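Local structure of putative type VI secretion protein (Escherichia coli, 3U66) at residues V43-R47 with L64-C68; S59-M63 with A123-L128. The protein probably serves as an inner-membrane-attached component of the type VI secretion system, here represented by its helical cytoplasmic domain. One frame throughout, in Å; residues are numbered along the deposited sequence.

Contact 1 of 2, residues V43-R47 with L64-C68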
loop_
_atom_site.group_PDB
_atom_site.type_symbol
_atom_site.label_atom_id
_atom_site.label_comp_id
_atom_site.label_asym_id
_atom_site.label_seq_id
_atom_site.Cartn_x
_atom_site.Cartn_y
_atom_site.Cartn_z
ATOM N N VAL A 43 -5.292 -10.943 -5.648
ATOM C CA VAL A 43 -5.999 -10.471 -4.455
ATOM C C VAL A 43 -6.843 -11.626 -3.890
ATOM O O VAL A 43 -6.791 -11.876 -2.690
ATOM C CB VAL A 43 -6.843 -9.202 -4.762
ATOM C CG1 VAL A 43 -7.708 -8.791 -3.574
ATOM C CG2 VAL A 43 -5.956 -8.039 -5.198
ATOM N N LYS A 44 -7.576 -12.351 -4.767
ATOM C CA LYS A 44 -8.414 -13.493 -4.387
ATOM C C LYS A 44 -7.569 -14.647 -3.828
ATOM O O LYS A 44 -7.980 -15.286 -2.861
ATOM C CB LYS A 44 -9.279 -13.964 -5.567
ATOM C CG LYS A 44 -10.407 -13.005 -5.956
ATOM C CD LYS A 44 -11.611 -13.734 -6.552
ATOM C CE LYS A 44 -11.469 -14.074 -8.015
ATOM N NZ LYS A 44 -12.494 -15.066 -8.434
ATOM N N GLN A 45 -6.381 -14.887 -4.432
ATOM C CA GLN A 45 -5.411 -15.912 -4.029
ATOM C C GLN A 45 -4.888 -15.582 -2.641
ATOM O O GLN A 45 -4.791 -16.472 -1.790
ATOM C CB GLN A 45 -4.253 -15.988 -5.049
ATOM C CG GLN A 45 -3.036 -16.809 -4.616
ATOM C CD GLN A 45 -3.173 -18.273 -4.916
ATOM O OE1 GLN A 45 -3.146 -18.699 -6.072
ATOM N NE2 GLN A 45 -3.279 -19.081 -3.876
ATOM N N ALA A 46 -4.583 -14.290 -2.410
ATOM C CA ALA A 46 -4.094 -13.795 -1.126
ATOM C C ALA A 46 -5.136 -13.959 -0.020
ATOM O O ALA A 46 -4.777 -14.378 1.083
ATOM C CB ALA A 46 -3.647 -12.345 -1.243
ATOM N N ARG A 47 -6.422 -13.685 -0.339
ATOM C CA ARG A 47 -7.575 -13.803 0.559
ATOM C C ARG A 47 -7.740 -15.244 1.083
ATOM O O ARG A 47 -7.825 -15.448 2.296
ATOM C CB ARG A 47 -8.858 -13.337 -0.157
ATOM C CG ARG A 47 -9.963 -12.864 0.789
ATOM C CD ARG A 47 -11.342 -13.313 0.352
ATOM N NE ARG A 47 -11.812 -12.630 -0.857
ATOM C CZ ARG A 47 -11.911 -13.198 -2.058
ATOM N NH1 ARG A 47 -11.565 -14.469 -2.230
ATOM N NH2 ARG A 47 -12.355 -12.500 -3.092
ATOM N N LEU A 64 -5.047 -6.882 2.788
ATOM C CA LEU A 64 -5.577 -6.867 1.428
ATOM C C LEU A 64 -5.970 -5.465 0.973
ATOM O O LEU A 64 -5.850 -5.165 -0.219
ATOM C CB LEU A 64 -6.754 -7.832 1.296
ATOM C CG LEU A 64 -6.391 -9.318 1.259
ATOM C CD1 LEU A 64 -7.553 -10.169 1.722
ATOM C CD2 LEU A 64 -5.929 -9.741 -0.132
ATOM N N TYR A 65 -6.431 -4.610 1.916
ATOM C CA TYR A 65 -6.813 -3.226 1.653
ATOM C C TYR A 65 -5.578 -2.432 1.227
ATOM O O TYR A 65 -5.593 -1.811 0.163
ATOM C CB TYR A 65 -7.463 -2.586 2.895
ATOM C CG TYR A 65 -8.053 -1.217 2.633
ATOM C CD1 TYR A 65 -7.308 -0.062 2.839
ATOM C CD2 TYR A 65 -9.370 -1.078 2.196
ATOM C CE1 TYR A 65 -7.838 1.198 2.578
ATOM C CE2 TYR A 65 -9.914 0.177 1.940
ATOM C CZ TYR A 65 -9.142 1.312 2.123
ATOM O OH TYR A 65 -9.659 2.553 1.862
ATOM N N ALA A 66 -4.497 -2.502 2.046
ATOM C CA ALA A 66 -3.219 -1.831 1.799
ATOM C C ALA A 66 -2.656 -2.258 0.463
ATOM O O ALA A 66 -2.201 -1.401 -0.288
ATOM C CB ALA A 66 -2.231 -2.139 2.915
ATOM N N PHE A 67 -2.755 -3.557 0.132
ATOM C CA PHE A 67 -2.290 -4.075 -1.158
ATOM C C PHE A 67 -3.095 -3.538 -2.340
ATOM O O PHE A 67 -2.488 -3.201 -3.363
ATOM C CB PHE A 67 -2.254 -5.609 -1.187
ATOM C CG PHE A 67 -1.645 -6.149 -2.452
ATOM C CD1 PHE A 67 -0.266 -6.235 -2.595
ATOM C CD2 PHE A 67 -2.448 -6.559 -3.508
ATOM C CE1 PHE A 67 0.295 -6.718 -3.771
ATOM C CE2 PHE A 67 -1.883 -7.038 -4.688
ATOM C CZ PHE A 67 -0.517 -7.112 -4.810
ATOM N N CYS A 68 -4.452 -3.506 -2.221
ATOM C CA CYS A 68 -5.354 -2.987 -3.252
ATOM C C CYS A 68 -5.025 -1.523 -3.511
ATOM O O CYS A 68 -4.822 -1.136 -4.655
ATOM C CB CYS A 68 -6.815 -3.170 -2.850
ATOM S SG CYS A 68 -7.472 -4.830 -3.161
#
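Leu64 reaches from helix 57-76 to the flank of helix 32-52 and divides its two methyls there. CD2 sits 3.6 Å from Ala46 CB and 3.4 Å from Val43 O. CD1 meets the next residue, Arg47, at the aliphatic start of its side chain, 3.7 Å from CG. The two side chains meet at about a right angle. Val43 answers from the other helix with both methyls. Its CG1 is 4.0 Å from Leu64 CD2 and equally far from Cys68 SG. A chi1 of 174° turns CG1 to where it touches both. CG2 of Val43 comes to the edge of the Phe67 ring, near the ring plane, with CD2 the closest ring atom at 4.2 Å. The contact is apolar, and no hydrogen bond crosses it.

Further out, Phe13 of helix 7-24 covers Ala46 and Leu64 and meets the Phe67 ring with planes at about 35°. Phe97 of helix 93-98 packs on Val43 and on Arg47. The far end of the exposed Arg47 side chain leads away from helix 57-76. The nearest atoms of that side chain and of a bound glycerol, probably from the crystallisation liquor, are about 3 Å apart.

The two segments run antiparallel, at 165°, with their axes 11.0 Å apart. This is the packing of successive antiparallel helices in a helical bundle, here joining helices 32-52 and 57-76 of the DotU family domain.

Contact 2 of 2, residues S59-M63 with A123-L128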
loop_
_atom_site.group_PDB
_atom_site.type_symbol
_atom_site.label_atom_id
_atom_site.label_comp_id
_atom_site.label_asym_id
_atom_site.label_seq_id
_atom_site.Cartn_x
_atom_site.Cartn_y
_atom_site.Cartn_z
ATOM N N SER A 59 -7.488 -8.701 10.226
ATOM C CA SER A 59 -6.108 -8.605 9.747
ATOM C C SER A 59 -5.937 -8.899 8.241
ATOM O O SER A 59 -5.218 -8.175 7.546
ATOM C CB SER A 59 -5.231 -9.558 10.550
ATOM O OG SER A 59 -5.525 -9.483 11.932
ATOM N N SER A 60 -6.634 -9.926 7.721
ATOM C CA SER A 60 -6.658 -10.264 6.299
ATOM C C SER A 60 -7.185 -9.081 5.496
ATOM O O SER A 60 -6.530 -8.677 4.538
ATOM C CB SER A 60 -7.522 -11.495 6.051
ATOM O OG SER A 60 -7.051 -12.623 6.767
ATOM N N ASP A 61 -8.293 -8.456 5.966
ATOM C CA ASP A 61 -8.902 -7.295 5.327
ATOM C C ASP A 61 -8.039 -6.036 5.298
ATOM O O ASP A 61 -8.039 -5.365 4.278
ATOM C CB ASP A 61 -10.341 -7.058 5.806
ATOM C CG ASP A 61 -11.341 -8.129 5.366
ATOM O OD1 ASP A 61 -11.196 -8.662 4.228
ATOM O OD2 ASP A 61 -12.278 -8.421 6.142
ATOM N N ILE A 62 -7.285 -5.732 6.373
ATOM C CA ILE A 62 -6.366 -4.580 6.386
ATOM C C ILE A 62 -5.166 -4.828 5.444
ATOM O O ILE A 62 -4.818 -3.950 4.641
ATOM C CB ILE A 62 -5.997 -4.020 7.813
ATOM C CG1 ILE A 62 -4.772 -3.075 7.809
ATOM C CG2 ILE A 62 -5.749 -5.112 8.813
ATOM C CD1 ILE A 62 -4.893 -1.794 7.092
HETATM N N MSE A 63 -4.585 -6.038 5.502
HETATM C CA MSE A 63 -3.472 -6.430 4.623
HETATM C C MSE A 63 -3.853 -6.356 3.138
HETATM O O MSE A 63 -3.099 -5.793 2.343
HETATM C CB MSE A 63 -2.987 -7.838 4.967
HETATM C CG MSE A 63 -2.030 -7.874 6.142
HETATM SE SE MSE A 63 -1.888 -9.690 6.849
HETATM C CE MSE A 63 -0.180 -9.846 6.930
ATOM N N ALA A 123 2.361 -8.974 11.604
ATOM C CA ALA A 123 2.146 -9.263 10.182
ATOM C C ALA A 123 1.474 -8.085 9.452
ATOM O O ALA A 123 1.923 -7.721 8.362
ATOM C CB ALA A 123 1.335 -10.540 10.024
ATOM N N VAL A 124 0.451 -7.459 10.083
ATOM C CA VAL A 124 -0.272 -6.292 9.561
ATOM C C VAL A 124 0.698 -5.108 9.434
ATOM O O VAL A 124 0.752 -4.502 8.366
ATOM C CB VAL A 124 -1.533 -5.962 10.417
ATOM C CG1 VAL A 124 -2.175 -4.632 10.018
ATOM C CG2 VAL A 124 -2.553 -7.094 10.346
ATOM N N LEU A 125 1.487 -4.818 10.500
ATOM C CA LEU A 125 2.491 -3.742 10.540
ATOM C C LEU A 125 3.558 -3.928 9.478
ATOM O O LEU A 125 4.072 -2.933 8.962
ATOM C CB LEU A 125 3.190 -3.641 11.915
ATOM C CG LEU A 125 2.406 -3.151 13.138
ATOM C CD1 LEU A 125 3.338 -2.952 14.298
ATOM C CD2 LEU A 125 1.666 -1.859 12.869
ATOM N N THR A 126 3.918 -5.200 9.181
ATOM C CA THR A 126 4.915 -5.551 8.169
ATOM C C THR A 126 4.387 -5.149 6.796
ATOM O O THR A 126 5.078 -4.442 6.060
ATOM C CB THR A 126 5.299 -7.038 8.279
ATOM O OG1 THR A 126 5.836 -7.284 9.583
ATOM C CG2 THR A 126 6.295 -7.479 7.201
ATOM N N CYS A 127 3.144 -5.556 6.484
ATOM C CA CYS A 127 2.479 -5.262 5.219
ATOM C C CYS A 127 2.302 -3.771 4.976
ATOM O O CYS A 127 2.502 -3.321 3.849
ATOM C CB CYS A 127 1.161 -6.017 5.126
ATOM S SG CYS A 127 1.367 -7.802 4.931
ATOM N N LEU A 128 1.983 -3.004 6.039
ATOM C CA LEU A 128 1.828 -1.552 5.983
ATOM C C LEU A 128 3.178 -0.857 5.714
ATOM O O LEU A 128 3.216 0.194 5.060
ATOM C CB LEU A 128 1.163 -1.015 7.266
ATOM C CG LEU A 128 -0.300 -1.419 7.507
ATOM C CD1 LEU A 128 -0.753 -1.002 8.875
ATOM C CD2 LEU A 128 -1.238 -0.843 6.449
#
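Ser59 meets Val124 through carbon: its CB lies 3.6 Å from Val124 CG2. Its hydroxyl is hydrogen-bonded to the side chain of Ser56. One turn on, Ile62 takes the other methyl of the same valine. Ile62 CG1 is 3.7 Å from Val124 CG1, and its CG2 touches that methyl too. Chi1 of 165° swings CG1 of Ile62 away from the backbone N, and CD1 reaches on to Leu128, where CD2 is 3.8 Å away. Ile62 lies at about a right angle to both Val124 and Leu128.

Met63, built as selenomethionine, buries the largest area of any residue in this contact. Its CG lies beside Cys127. The chain then bends at chi3 (131°) and brings CE among Ala123 CB, at 3.5 Å, the Ala123 carbonyl and Cys127 SG. Phe13 of helix 7-24 touches both Met63 and Cys127. Helix 103-115 packs against Ile62, Val124 and Leu128.

The helix segments are almost parallel, at 6°, and their axes are 9.6 Å apart. No hydrogen bond joins them. Such apolar packing between helices distant in sequence is that of a helical-bundle core, to which helices 57-76 and 122-133 both contribute.

Contacts 1 and 2 share helix 57-76 and follow one another along it. Ser59, Ile62 and Met63 meet helix 122-133; Leu64, Phe67 and Cys68 meet helix 32-52. The contact centres are about 10 Å apart, and each lies about 10 Å from the centre of the chain. They touch directly where Ala66 CB meets Leu128 CD2 at 3.9 Å. Phe13 of helix 7-24 also bridges them, since it packs on Leu64 and Phe67 in contact 1 and on Met63 and Cys127 in contact 2. The shared helix packs with 32-52 and 122-133 in opposite senses. Both contacts are buried packing within the DotU family domain. The glycerol belongs to the exposed rim of contact 1.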